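PDB 2ICS: deacetylase EF_0837 from Enterococcus faecalis, which is a binuclear zinc hydrolase of the amidohydrolase type that deacetylates acetyl-(R)-mandelate in vitro, though with very low efficiency. Local coordinates for residues K27-V32 against G321-G326; E21-E26 against A34-S39; H211-K216 against F253-T258; V240-G245 against E262-A267. All blocks are in the same frame, centred on the assembly; numbering follows the deposited sequence.

Contact 1 of 4, residues K27-V32 against G321-G326; sequences KKIAAV and GTLEIG
Gly-326 N donates to Ile-29 O at 2.9 Å, an almost straight bond (174°) lying in the plane of the carbonyl. Beside it, the Ile-325 CA-H points at the same Ile-29 O from 3.5 Å, so one oxygen serves two groups of the loop. The Ile-29 side chain leans into the loop. Its CB rests 3.6 Å from Glu-324 O, and with CG1 anti to the carbonyl carbon (chi1 -65°) its CD1 extends past that oxygen to Leu-323 CD2 at 4.1 Å. Val-32 CG2 sits 3.5 Å from Leu-323 O, and on the far side of the bond Ile-325 CG1 lies 4.0 Å from Ala-31 CA. Strand 28-33 is an outermost strand of the four-stranded sheet, and the loop before strand 331-344 runs along its edge; further backbone bonds join Ile-29 to Lys-327 and Lys-27 to Ala-329. N-terminal and C-terminal chain thus meet in the small composite domain beside the barrel. On the other edge of the strand, Ala-30 and Ala-31 lie together opposite Ala-23 of strand 19-25, a beta bulge of the classic type. Leu-323 centres an inverse gamma turn, and Thr-322 OG1 bonds to Glu-324 OE2, a carboxylate that also forms a salt bridge with Lys-327.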
loop_
_atom_site.group_PDB
_atom_site.type_symbol
_atom_site.label_atom_id
_atom_site.label_comp_id
_atom_site.label_asym_id
_atom_site.label_seq_id
_atom_site.Cartn_x
_atom_site.Cartn_y
_atom_site.Cartn_z
ATOM N N LYS A 27 10.915 -2.291 -21.480
ATOM C CA LYS A 27 10.328 -2.061 -20.164
ATOM C C LYS A 27 8.844 -2.431 -20.067
ATOM O O LYS A 27 8.181 -2.089 -19.091
ATOM C CB LYS A 27 10.513 -0.595 -19.749
ATOM C CG LYS A 27 11.936 -0.215 -19.349
ATOM C CD LYS A 27 12.861 -0.065 -20.543
ATOM C CE LYS A 27 12.640 1.269 -21.252
ATOM N NZ LYS A 27 12.964 2.428 -20.367
ATOM N N LYS A 28 8.318 -3.130 -21.067
ATOM C CA LYS A 28 6.910 -3.516 -21.044
ATOM C C LYS A 28 6.713 -5.018 -21.230
ATOM O O LYS A 28 7.591 -5.709 -21.739
ATOM C CB LYS A 28 6.141 -2.762 -22.135
ATOM C CG LYS A 28 6.122 -1.250 -21.952
ATOM C CD LYS A 28 5.505 -0.546 -23.153
ATOM C CE LYS A 28 4.070 -0.991 -23.385
ATOM N NZ LYS A 28 3.492 -0.404 -24.629
ATOM N N ILE A 29 5.560 -5.517 -20.798
ATOM C CA ILE A 29 5.237 -6.931 -20.943
ATOM C C ILE A 29 4.795 -7.145 -22.385
ATOM O O ILE A 29 3.801 -6.567 -22.823
ATOM C CB ILE A 29 4.087 -7.342 -20.003
ATOM C CG1 ILE A 29 4.537 -7.202 -18.543
ATOM C CG2 ILE A 29 3.638 -8.765 -20.319
ATOM C CD1 ILE A 29 3.455 -7.504 -17.530
ATOM N N ALA A 30 5.530 -7.974 -23.118
ATOM C CA ALA A 30 5.216 -8.232 -24.522
ATOM C C ALA A 30 4.398 -9.498 -24.775
ATOM O O ALA A 30 3.766 -9.622 -25.821
ATOM C CB ALA A 30 6.504 -8.274 -25.337
ATOM N N ALA A 31 4.411 -10.434 -23.832
ATOM C CA ALA A 31 3.653 -11.672 -23.993
ATOM C C ALA A 31 3.609 -12.477 -22.706
ATOM O O ALA A 31 4.551 -12.457 -21.919
ATOM C CB ALA A 31 4.258 -12.519 -25.110
ATOM N N VAL A 32 2.503 -13.185 -22.501
ATOM C CA VAL A 32 2.315 -14.016 -21.320
ATOM C C VAL A 32 1.564 -15.281 -21.714
ATOM O O VAL A 32 0.479 -15.208 -22.285
ATOM C CB VAL A 32 1.489 -13.287 -20.231
ATOM C CG1 VAL A 32 1.345 -14.183 -19.009
ATOM C CG2 VAL A 32 2.154 -11.965 -19.858
ATOM N N GLY A 321 0.166 -3.569 -11.740
ATOM C CA GLY A 321 -0.801 -4.391 -11.026
ATOM C C GLY A 321 -1.202 -5.729 -11.620
ATOM O O GLY A 321 -1.679 -6.598 -10.893
ATOM N N THR A 322 -1.022 -5.907 -12.926
ATOM C CA THR A 322 -1.387 -7.161 -13.575
ATOM C C THR A 322 -0.377 -7.576 -14.634
ATOM O O THR A 322 0.404 -6.762 -15.116
ATOM C CB THR A 322 -2.766 -7.065 -14.263
ATOM O OG1 THR A 322 -2.732 -6.027 -15.249
ATOM C CG2 THR A 322 -3.857 -6.767 -13.243
ATOM N N LEU A 323 -0.402 -8.854 -14.991
ATOM C CA LEU A 323 0.500 -9.375 -16.005
ATOM C C LEU A 323 -0.170 -9.315 -17.374
ATOM O O LEU A 323 -0.308 -10.328 -18.049
ATOM C CB LEU A 323 0.889 -10.815 -15.669
ATOM C CG LEU A 323 1.698 -10.973 -14.381
ATOM C CD1 LEU A 323 1.834 -12.442 -14.036
ATOM C CD2 LEU A 323 3.063 -10.339 -14.559
ATOM N N GLU A 324 -0.586 -8.118 -17.775
ATOM C CA GLU A 324 -1.242 -7.915 -19.064
ATOM C C GLU A 324 -0.271 -7.357 -20.095
ATOM O O GLU A 324 0.616 -6.567 -19.762
ATOM C CB GLU A 324 -2.418 -6.944 -18.924
ATOM C CG GLU A 324 -3.642 -7.512 -18.225
ATOM C CD GLU A 324 -4.773 -6.499 -18.138
ATOM O OE1 GLU A 324 -5.123 -5.904 -19.182
ATOM O OE2 GLU A 324 -5.313 -6.300 -17.027
ATOM N N ILE A 325 -0.447 -7.767 -21.349
ATOM C CA ILE A 325 0.404 -7.290 -22.429
ATOM C C ILE A 325 0.215 -5.785 -22.545
ATOM O O ILE A 325 -0.905 -5.283 -22.480
ATOM C CB ILE A 325 0.032 -7.952 -23.779
ATOM C CG1 ILE A 325 0.278 -9.460 -23.703
ATOM C CG2 ILE A 325 0.849 -7.332 -24.909
ATOM C CD1 ILE A 325 -0.002 -10.200 -24.992
ATOM N N GLY A 326 1.316 -5.066 -22.716
ATOM C CA GLY A 326 1.232 -3.624 -22.827
ATOM C C GLY A 326 1.531 -2.952 -21.501
ATOM O O GLY A 326 1.849 -1.765 -21.458
#

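Contact 2 of 4, residues E21-E26 against A34-S39; sequences EIAIKE and ATISGS
A buried polar grip joined to a small apolar patch ties Glu-21 and Ala-23, on strand 19-25, to Ile-36 in the loop between strands 28-33 and 42-45. Glu-21 reaches out with its chain extended beyond CG, so that OE1 arrives at the Ile-36 N-H. The bond is nearly straight (167°), but the modelled separation of 2.5 Å between Ile-36 N and Glu-21 OE1 is too short to be taken literally. The donor comes to the anti side of the carboxylate, 32° out of its plane. Thr-35 flanks the same oxygen, its CG2 lying 4.0 Å from Glu-21 OE1. The two strands joined by this loop are the outermost ones of a mixed four-stranded sheet, in which 19-25 and 5-13 lie between them; the chain therefore crosses over the sheet to pass from one edge to the other, and Glu-21 probably helps to hold it at the start of the crossing. Ile-36 supplies the apolar half. Its CG1, anti to its own carbonyl carbon (chi1 -60°), lies 3.9 Å from Glu-21 CB, and CD1 continues along the strand to Ala-23 CB at 4.0 Å. Ala-31 of the neighbouring strand also touches the Ile-36 side chain. The acceptors Glu-21 OE1 and Ile-36 O stand only 3.5 Å apart, and Lys-10 of strand 5-13 bridges them, its NZ forming a salt bridge with the first and a hydrogen bond with the second. This ammonium group probably offsets the carboxylate's charge and eases the closeness of the two oxygens.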
loop_
_atom_site.group_PDB
_atom_site.type_symbol
_atom_site.label_atom_id
_atom_site.label_comp_id
_atom_site.label_asym_id
_atom_site.label_seq_id
_atom_site.Cartn_x
_atom_site.Cartn_y
_atom_site.Cartn_z
ATOM N N GLU A 21 4.887 -18.011 -18.298
ATOM C CA GLU A 21 6.156 -17.548 -18.843
ATOM C C GLU A 21 5.863 -16.133 -19.317
ATOM O O GLU A 21 4.807 -15.878 -19.892
ATOM C CB GLU A 21 6.611 -18.418 -20.021
ATOM C CG GLU A 21 6.649 -19.913 -19.711
ATOM C CD GLU A 21 7.615 -20.686 -20.603
ATOM O OE1 GLU A 21 7.734 -20.345 -21.802
ATOM O OE2 GLU A 21 8.244 -21.646 -20.102
ATOM N N ILE A 22 6.786 -15.212 -19.065
ATOM C CA ILE A 22 6.586 -13.823 -19.457
ATOM C C ILE A 22 7.680 -13.322 -20.396
ATOM O O ILE A 22 8.863 -13.554 -20.167
ATOM C CB ILE A 22 6.529 -12.890 -18.209
ATOM C CG1 ILE A 22 5.379 -13.302 -17.285
ATOM C CG2 ILE A 22 6.330 -11.447 -18.637
ATOM C CD1 ILE A 22 5.655 -14.527 -16.447
ATOM N N ALA A 23 7.268 -12.631 -21.454
ATOM C CA ALA A 23 8.198 -12.075 -22.432
ATOM C C ALA A 23 8.210 -10.562 -22.262
ATOM O O ALA A 23 7.159 -9.928 -22.244
ATOM C CB ALA A 23 7.756 -12.451 -23.845
ATOM N N ILE A 24 9.401 -9.985 -22.145
ATOM C CA ILE A 24 9.539 -8.547 -21.940
ATOM C C ILE A 24 10.382 -7.831 -22.996
ATOM O O ILE A 24 11.421 -8.336 -23.428
ATOM C CB ILE A 24 10.171 -8.266 -20.558
ATOM C CG1 ILE A 24 9.255 -8.797 -19.453
ATOM C CG2 ILE A 24 10.441 -6.780 -20.391
ATOM C CD1 ILE A 24 9.882 -8.778 -18.070
ATOM N N LYS A 25 9.932 -6.647 -23.396
ATOM C CA LYS A 25 10.661 -5.837 -24.364
ATOM C C LYS A 25 10.298 -4.366 -24.181
ATOM O O LYS A 25 9.121 -4.009 -24.130
ATOM C CB LYS A 25 10.355 -6.277 -25.800
ATOM C CG LYS A 25 8.976 -5.894 -26.301
ATOM C CD LYS A 25 8.833 -6.212 -27.781
ATOM C CE LYS A 25 7.497 -5.728 -28.330
ATOM N NZ LYS A 25 7.384 -5.966 -29.797
ATOM N N GLU A 26 11.318 -3.522 -24.069
ATOM C CA GLU A 26 11.121 -2.086 -23.890
ATOM C C GLU A 26 10.404 -1.756 -22.584
ATOM O O GLU A 26 9.412 -1.029 -22.580
ATOM C CB GLU A 26 10.330 -1.511 -25.070
ATOM C CG GLU A 26 11.051 -1.618 -26.400
ATOM C CD GLU A 26 12.465 -1.071 -26.330
ATOM O OE1 GLU A 26 12.630 0.111 -25.956
ATOM O OE2 GLU A 26 13.412 -1.827 -26.646
ATOM N N ALA A 34 1.507 -19.989 -20.913
ATOM C CA ALA A 34 2.033 -21.130 -20.175
ATOM C C ALA A 34 3.405 -21.485 -20.746
ATOM O O ALA A 34 4.295 -21.951 -20.029
ATOM C CB ALA A 34 1.084 -22.315 -20.292
ATOM N N THR A 35 3.570 -21.254 -22.044
ATOM C CA THR A 35 4.834 -21.526 -22.713
ATOM C C THR A 35 5.082 -20.498 -23.810
ATOM O O THR A 35 4.209 -20.230 -24.637
ATOM C CB THR A 35 4.856 -22.943 -23.330
ATOM O OG1 THR A 35 4.852 -23.919 -22.279
ATOM C CG2 THR A 35 6.104 -23.142 -24.183
ATOM N N ILE A 36 6.275 -19.913 -23.799
ATOM C CA ILE A 36 6.649 -18.922 -24.799
ATOM C C ILE A 36 7.949 -19.333 -25.475
ATOM O O ILE A 36 9.012 -19.333 -24.854
ATOM C CB ILE A 36 6.856 -17.526 -24.178
ATOM C CG1 ILE A 36 5.564 -17.053 -23.504
ATOM C CG2 ILE A 36 7.292 -16.540 -25.260
ATOM C CD1 ILE A 36 5.668 -15.687 -22.872
ATOM N N SER A 37 7.860 -19.691 -26.748
ATOM C CA SER A 37 9.041 -20.088 -27.495
ATOM C C SER A 37 9.502 -18.901 -28.327
ATOM O O SER A 37 8.887 -18.562 -29.342
ATOM C CB SER A 37 8.725 -21.274 -28.404
ATOM O OG SER A 37 9.889 -21.712 -29.076
ATOM N N GLY A 38 10.576 -18.261 -27.882
ATOM C CA GLY A 38 11.092 -17.114 -28.602
ATOM C C GLY A 38 12.509 -16.771 -28.196
ATOM O O GLY A 38 13.054 -17.336 -27.246
ATOM N N SER A 39 13.105 -15.835 -28.926
ATOM C CA SER A 39 14.467 -15.397 -28.658
ATOM C C SER A 39 14.479 -14.141 -27.788
ATOM O O SER A 39 13.570 -13.314 -27.861
ATOM C CB SER A 39 15.191 -15.129 -29.980
ATOM O OG SER A 39 14.385 -14.355 -30.857
#

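Contact 3 of 4, residues H211-K216 against F253-T258; sequences HCFNGK and FHVAET. With ZN (zinc ion), chain C.
The loop that leaves strand 208-210 with a zinc ligand is backed by helix 253-261, Phe-213 meeting Val-255 and Ala-256. A type I beta turn from His-211 to Asn-214 sends the histidine to the metal and the phenylalanine to the helix. The Phe-213 ring is held between two residues: Ala-256 CA lies over one face, 4.1 Å from the ring centroid in a CH-pi contact 23° off the normal, while Cys-212 SG stands over the centre of the opposite face. Ala-256 CB adds a contact of 3.6 Å with Phe-213 CD2. Val-255 forks over the Phe-213 carbonyl: CG1, anti to the backbone N (chi1 177°), packs obliquely on Phe-213 CB at 3.9 Å, and CG2 reaches Gly-215 CA, also at 3.9 Å. No hydrogen bond joins the two segments, so the fit is apolar, though the backbone of Phe-213 bonds to Asn-252 just ahead of the helix. At the other end of the turn, His-211 NE2 binds the zinc ion at 2.2 Å, and a water occupies another position on that zinc at 2.2 Å. His-211 ND1 gives its hydrogen bond to Gly-245 O, which fixes the rotation of the imidazole. With His-188 and the carbamate of Lys-154 as further ligands, and adenine touching His-211, this is the second-zinc half of the binuclear centre of an amidohydrolase TIM barrel.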
loop_
_atom_site.group_PDB
_atom_site.type_symbol
_atom_site.label_atom_id
_atom_site.label_comp_id
_atom_site.label_asym_id
_atom_site.label_seq_id
_atom_site.Cartn_x
_atom_site.Cartn_y
_atom_site.Cartn_z
ATOM N N HIS A 211 -5.502 1.941 7.773
ATOM C CA HIS A 211 -5.501 1.572 9.193
ATOM C C HIS A 211 -6.866 0.961 9.523
ATOM O O HIS A 211 -7.320 0.993 10.669
ATOM C CB HIS A 211 -5.291 2.792 10.100
ATOM C CG HIS A 211 -4.040 3.557 9.818
ATOM N ND1 HIS A 211 -2.845 2.979 9.451
ATOM C CD2 HIS A 211 -3.790 4.887 9.918
ATOM C CE1 HIS A 211 -1.932 3.949 9.345
ATOM N NE2 HIS A 211 -2.460 5.125 9.619
ATOM N N CYS A 212 -7.512 0.393 8.511
ATOM C CA CYS A 212 -8.848 -0.173 8.669
ATOM C C CYS A 212 -9.067 -1.149 9.826
ATOM O O CYS A 212 -10.149 -1.168 10.409
ATOM C CB CYS A 212 -9.303 -0.816 7.352
ATOM S SG CYS A 212 -8.384 -2.289 6.826
ATOM N N PHE A 213 -8.068 -1.964 10.158
ATOM C CA PHE A 213 -8.231 -2.906 11.257
ATOM C C PHE A 213 -7.457 -2.521 12.512
ATOM O O PHE A 213 -6.914 -3.388 13.193
ATOM C CB PHE A 213 -7.833 -4.328 10.830
ATOM C CG PHE A 213 -8.694 -4.908 9.730
ATOM C CD1 PHE A 213 -10.023 -4.511 9.568
ATOM C CD2 PHE A 213 -8.172 -5.863 8.859
ATOM C CE1 PHE A 213 -10.817 -5.053 8.556
ATOM C CE2 PHE A 213 -8.956 -6.413 7.844
ATOM C CZ PHE A 213 -10.280 -6.010 7.690
ATOM N N ASN A 214 -7.401 -1.229 12.828
ATOM C CA ASN A 214 -6.695 -0.811 14.032
ATOM C C ASN A 214 -7.553 -1.209 15.234
ATOM O O ASN A 214 -8.777 -1.307 15.126
ATOM C CB ASN A 214 -6.422 0.701 14.027
ATOM C CG ASN A 214 -7.677 1.533 14.212
ATOM O OD1 ASN A 214 -8.101 2.257 13.301
ATOM N ND2 ASN A 214 -8.275 1.450 15.394
ATOM N N GLY A 215 -6.912 -1.443 16.375
ATOM C CA GLY A 215 -7.649 -1.864 17.554
ATOM C C GLY A 215 -8.062 -0.793 18.542
ATOM O O GLY A 215 -8.454 -1.107 19.661
ATOM N N LYS A 216 -7.979 0.469 18.143
ATOM C CA LYS A 216 -8.360 1.560 19.031
ATOM C C LYS A 216 -9.873 1.558 19.268
ATOM O O LYS A 216 -10.629 0.933 18.517
ATOM C CB LYS A 216 -7.903 2.894 18.423
ATOM C CG LYS A 216 -6.398 2.943 18.179
ATOM C CD LYS A 216 -5.946 4.213 17.455
ATOM C CE LYS A 216 -4.443 4.158 17.165
ATOM N NZ LYS A 216 -3.939 5.283 16.317
ATOM N N PHE A 253 -4.858 -8.042 15.286
ATOM C CA PHE A 253 -5.277 -9.381 14.852
ATOM C C PHE A 253 -6.737 -9.673 15.178
ATOM O O PHE A 253 -7.491 -10.155 14.328
ATOM C CB PHE A 253 -4.420 -10.470 15.514
ATOM C CG PHE A 253 -3.118 -10.761 14.803
ATOM C CD1 PHE A 253 -3.110 -11.233 13.497
ATOM C CD2 PHE A 253 -1.907 -10.629 15.469
ATOM C CE1 PHE A 253 -1.917 -11.573 12.867
ATOM C CE2 PHE A 253 -0.706 -10.969 14.848
ATOM C CZ PHE A 253 -0.713 -11.442 13.546
ATOM N N HIS A 254 -7.137 -9.385 16.412
ATOM C CA HIS A 254 -8.507 -9.657 16.819
ATOM C C HIS A 254 -9.518 -8.958 15.916
ATOM O O HIS A 254 -10.537 -9.542 15.536
ATOM C CB HIS A 254 -8.733 -9.230 18.267
ATOM C CG HIS A 254 -10.099 -9.566 18.776
ATOM N ND1 HIS A 254 -10.544 -10.864 18.902
ATOM C CD2 HIS A 254 -11.142 -8.774 19.124
ATOM C CE1 HIS A 254 -11.803 -10.858 19.303
ATOM N NE2 HIS A 254 -12.189 -9.601 19.443
ATOM N N VAL A 255 -9.229 -7.711 15.563
ATOM C CA VAL A 255 -10.128 -6.948 14.710
ATOM C C VAL A 255 -10.245 -7.567 13.313
ATOM O O VAL A 255 -11.349 -7.713 12.779
ATOM C CB VAL A 255 -9.656 -5.484 14.599
ATOM C CG1 VAL A 255 -10.550 -4.714 13.640
ATOM C CG2 VAL A 255 -9.679 -4.832 15.984
ATOM N N ALA A 256 -9.103 -7.929 12.734
ATOM C CA ALA A 256 -9.060 -8.537 11.405
ATOM C C ALA A 256 -9.760 -9.889 11.403
ATOM O O ALA A 256 -10.468 -10.234 10.450
ATOM C CB ALA A 256 -7.601 -8.704 10.947
ATOM N N GLU A 257 -9.555 -10.656 12.470
ATOM C CA GLU A 257 -10.167 -11.970 12.591
ATOM C C GLU A 257 -11.667 -11.829 12.763
ATOM O O GLU A 257 -12.438 -12.560 12.143
ATOM C CB GLU A 257 -9.564 -12.735 13.773
ATOM C CG GLU A 257 -8.072 -13.011 13.615
ATOM C CD GLU A 257 -7.428 -13.539 14.884
ATOM O OE1 GLU A 257 -7.841 -13.118 15.987
ATOM O OE2 GLU A 257 -6.492 -14.362 14.777
ATOM N N THR A 258 -12.087 -10.887 13.600
ATOM C CA THR A 258 -13.512 -10.674 13.817
ATOM C C THR A 258 -14.158 -10.270 12.504
ATOM O O THR A 258 -15.209 -10.793 12.133
ATOM C CB THR A 258 -13.767 -9.578 14.862
ATOM O OG1 THR A 258 -13.243 -10.000 16.123
ATOM C CG2 THR A 258 -15.260 -9.311 15.006
HETATM ZN ZN ZN C . -1.384 7.031 9.542
HETATM O O HOH W 1 0.435 5.808 9.099
#

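Contact 4 of 4, residues V240-G245 against E262-A267; sequences VVFDIG and EGMKAA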
loop_
_atom_site.group_PDB
_atom_site.type_symbol
_atom_site.label_atom_id
_atom_site.label_comp_id
_atom_site.label_asym_id
_atom_site.label_seq_id
_atom_site.Cartn_x
_atom_site.Cartn_y
_atom_site.Cartn_z
ATOM N N VAL A 240 -16.238 2.112 0.184
ATOM C CA VAL A 240 -15.056 2.744 0.767
ATOM C C VAL A 240 -13.988 1.644 0.806
ATOM O O VAL A 240 -14.228 0.556 1.333
ATOM C CB VAL A 240 -15.328 3.252 2.206
ATOM C CG1 VAL A 240 -14.069 3.899 2.773
ATOM C CG2 VAL A 240 -16.481 4.258 2.196
ATOM N N VAL A 241 -12.817 1.924 0.243
ATOM C CA VAL A 241 -11.735 0.939 0.189
ATOM C C VAL A 241 -10.949 0.792 1.497
ATOM O O VAL A 241 -10.263 1.714 1.933
ATOM C CB VAL A 241 -10.759 1.289 -0.953
ATOM C CG1 VAL A 241 -9.701 0.197 -1.104
ATOM C CG2 VAL A 241 -11.532 1.465 -2.254
ATOM N N PHE A 242 -11.057 -0.380 2.118
ATOM C CA PHE A 242 -10.360 -0.658 3.369
ATOM C C PHE A 242 -8.910 -1.071 3.109
ATOM O O PHE A 242 -8.643 -2.106 2.496
ATOM C CB PHE A 242 -11.088 -1.761 4.140
ATOM C CG PHE A 242 -12.323 -1.290 4.870
ATOM C CD1 PHE A 242 -13.164 -0.327 4.315
ATOM C CD2 PHE A 242 -12.664 -1.836 6.106
ATOM C CE1 PHE A 242 -14.322 0.084 4.981
ATOM C CE2 PHE A 242 -13.822 -1.431 6.779
ATOM C CZ PHE A 242 -14.651 -0.471 6.216
ATOM N N ASP A 243 -7.980 -0.245 3.576
ATOM C CA ASP A 243 -6.549 -0.488 3.392
ATOM C C ASP A 243 -5.937 -0.779 4.762
ATOM O O ASP A 243 -6.215 -0.071 5.726
ATOM C CB ASP A 243 -5.915 0.761 2.764
ATOM C CG ASP A 243 -4.432 0.607 2.494
ATOM O OD1 ASP A 243 -4.049 -0.133 1.557
ATOM O OD2 ASP A 243 -3.645 1.243 3.223
ATOM N N ILE A 244 -5.107 -1.814 4.844
ATOM C CA ILE A 244 -4.469 -2.205 6.104
ATOM C C ILE A 244 -3.583 -1.142 6.772
ATOM O O ILE A 244 -3.828 -0.771 7.917
ATOM C CB ILE A 244 -3.622 -3.496 5.929
ATOM C CG1 ILE A 244 -4.526 -4.679 5.563
ATOM C CG2 ILE A 244 -2.872 -3.816 7.229
ATOM C CD1 ILE A 244 -5.511 -5.068 6.652
ATOM N N GLY A 245 -2.554 -0.666 6.073
ATOM C CA GLY A 245 -1.656 0.326 6.652
ATOM C C GLY A 245 -1.220 -0.088 8.053
ATOM O O GLY A 245 -1.335 0.693 8.995
ATOM N N GLU A 262 -17.146 -12.185 10.081
ATOM C CA GLU A 262 -18.376 -11.519 9.659
ATOM C C GLU A 262 -18.407 -11.394 8.140
ATOM O O GLU A 262 -19.354 -10.857 7.572
ATOM C CB GLU A 262 -18.505 -10.126 10.307
ATOM C CG GLU A 262 -18.909 -10.172 11.779
ATOM C CD GLU A 262 -19.097 -8.798 12.406
ATOM O OE1 GLU A 262 -19.674 -7.904 11.751
ATOM O OE2 GLU A 262 -18.679 -8.616 13.571
ATOM N N GLY A 263 -17.364 -11.890 7.487
ATOM C CA GLY A 263 -17.313 -11.840 6.037
ATOM C C GLY A 263 -16.694 -10.583 5.462
ATOM O O GLY A 263 -16.877 -10.280 4.283
HETATM N N MSE A 264 -15.953 -9.852 6.286
HETATM C CA MSE A 264 -15.313 -8.617 5.845
HETATM C C MSE A 264 -13.806 -8.802 5.657
HETATM O O MSE A 264 -13.126 -9.320 6.539
HETATM C CB MSE A 264 -15.575 -7.510 6.871
HETATM C CG MSE A 264 -14.938 -6.169 6.538
HETATM SE SE MSE A 264 -15.138 -4.901 7.995
HETATM C CE MSE A 264 -16.860 -4.137 7.517
ATOM N N LYS A 265 -13.295 -8.371 4.504
ATOM C CA LYS A 265 -11.869 -8.473 4.186
ATOM C C LYS A 265 -11.342 -7.128 3.693
ATOM O O LYS A 265 -12.081 -6.348 3.085
ATOM C CB LYS A 265 -11.629 -9.517 3.086
ATOM C CG LYS A 265 -12.041 -10.931 3.451
ATOM C CD LYS A 265 -11.787 -11.906 2.300
ATOM C CE LYS A 265 -12.212 -13.320 2.693
ATOM N NZ LYS A 265 -11.989 -14.323 1.616
ATOM N N ALA A 266 -10.064 -6.857 3.950
ATOM C CA ALA A 266 -9.469 -5.611 3.492
ATOM C C ALA A 266 -9.325 -5.689 1.971
ATOM O O ALA A 266 -9.073 -6.760 1.414
ATOM C CB ALA A 266 -8.103 -5.401 4.143
ATOM N N ALA A 267 -9.492 -4.557 1.303
ATOM C CA ALA A 267 -9.377 -4.505 -0.147
ATOM C C ALA A 267 -7.912 -4.534 -0.562
ATOM O O ALA A 267 -7.556 -5.098 -1.601
ATOM C CB ALA A 267 -10.043 -3.239 -0.676
#
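One backbone hydrogen bond spans Phe-242 and Ala-267: Ala-267 N donates to Phe-242 O at 2.9 Å. The acceptor is met in its carbonyl plane, but the N-H is noticeably bent (136°). The touching parts of the two segments run 93° apart. The backbone of Phe-242 bonds to Ser-268 as well, so the chain after helix 253-261 comes in beside strand 241-243, as expected where a beta-alpha unit of a TIM barrel returns to the barrel wall. Apolar contacts flank the bond. Val-241 CG1 presses on Ala-267 CB at 3.5 Å, a tight pair. Past the carbonyl, Ile-244 CD1 curls back to Ala-266 CB at 3.6 Å; its chain, bent at the second torsion, brings the end of the side chain nearer than its base. Phe-213, from the loop of the zinc ligand His-211, touches both Ile-244 and Ala-266. The third kind of contact is Met-aromatic. Met-264, present as selenomethionine, crosses the Phe-242 side chain at about a right angle, with SE 3.9 Å from CE2 of Phe-242. Selenium stands 5.0 Å from the ring centroid and 58° off the normal, an oblique approach. Gly-263, in the Schellman motif that ends the helix, leads the chain to this position. Polar groups of the incoming chain have partners too: Tyr-298 OH accepts from Ala-266 N, and Lys-306 NZ donates to Ala-266 O. Between the two segments one backbone bond sets the register while apolar groups fill in around it, and the peptide polarity of Ala-266 is met by side chains from outside, which suits a junction buried in the barrel wall.

How the contacts relate
The four contacts form two groups. Contacts 1 and 2 lie in the small sheet, their centres 10 Å apart, and share its neighbouring strands: Ala-30 N meets Ala-23 O at 2.7 Å, and Ala-31 O meets Ala-23 N at 2.8 Å. Both are away from the zinc site. Contacts 3 and 4, likewise 10 Å apart between centres, lie in the barrel. Cys-212 N approaches Asp-243 O at 3.1 Å, and Phe-213 CD2 packs on Ile-244 CD1 at 3.5 Å, so the apolar core of contact 4 continues into the turn that carries His-211. Ile-244 remains about 11 Å from a zinc ion, side chain to metal. Contacts 2 and 3 are the farthest pair, with centres 42 Å apart.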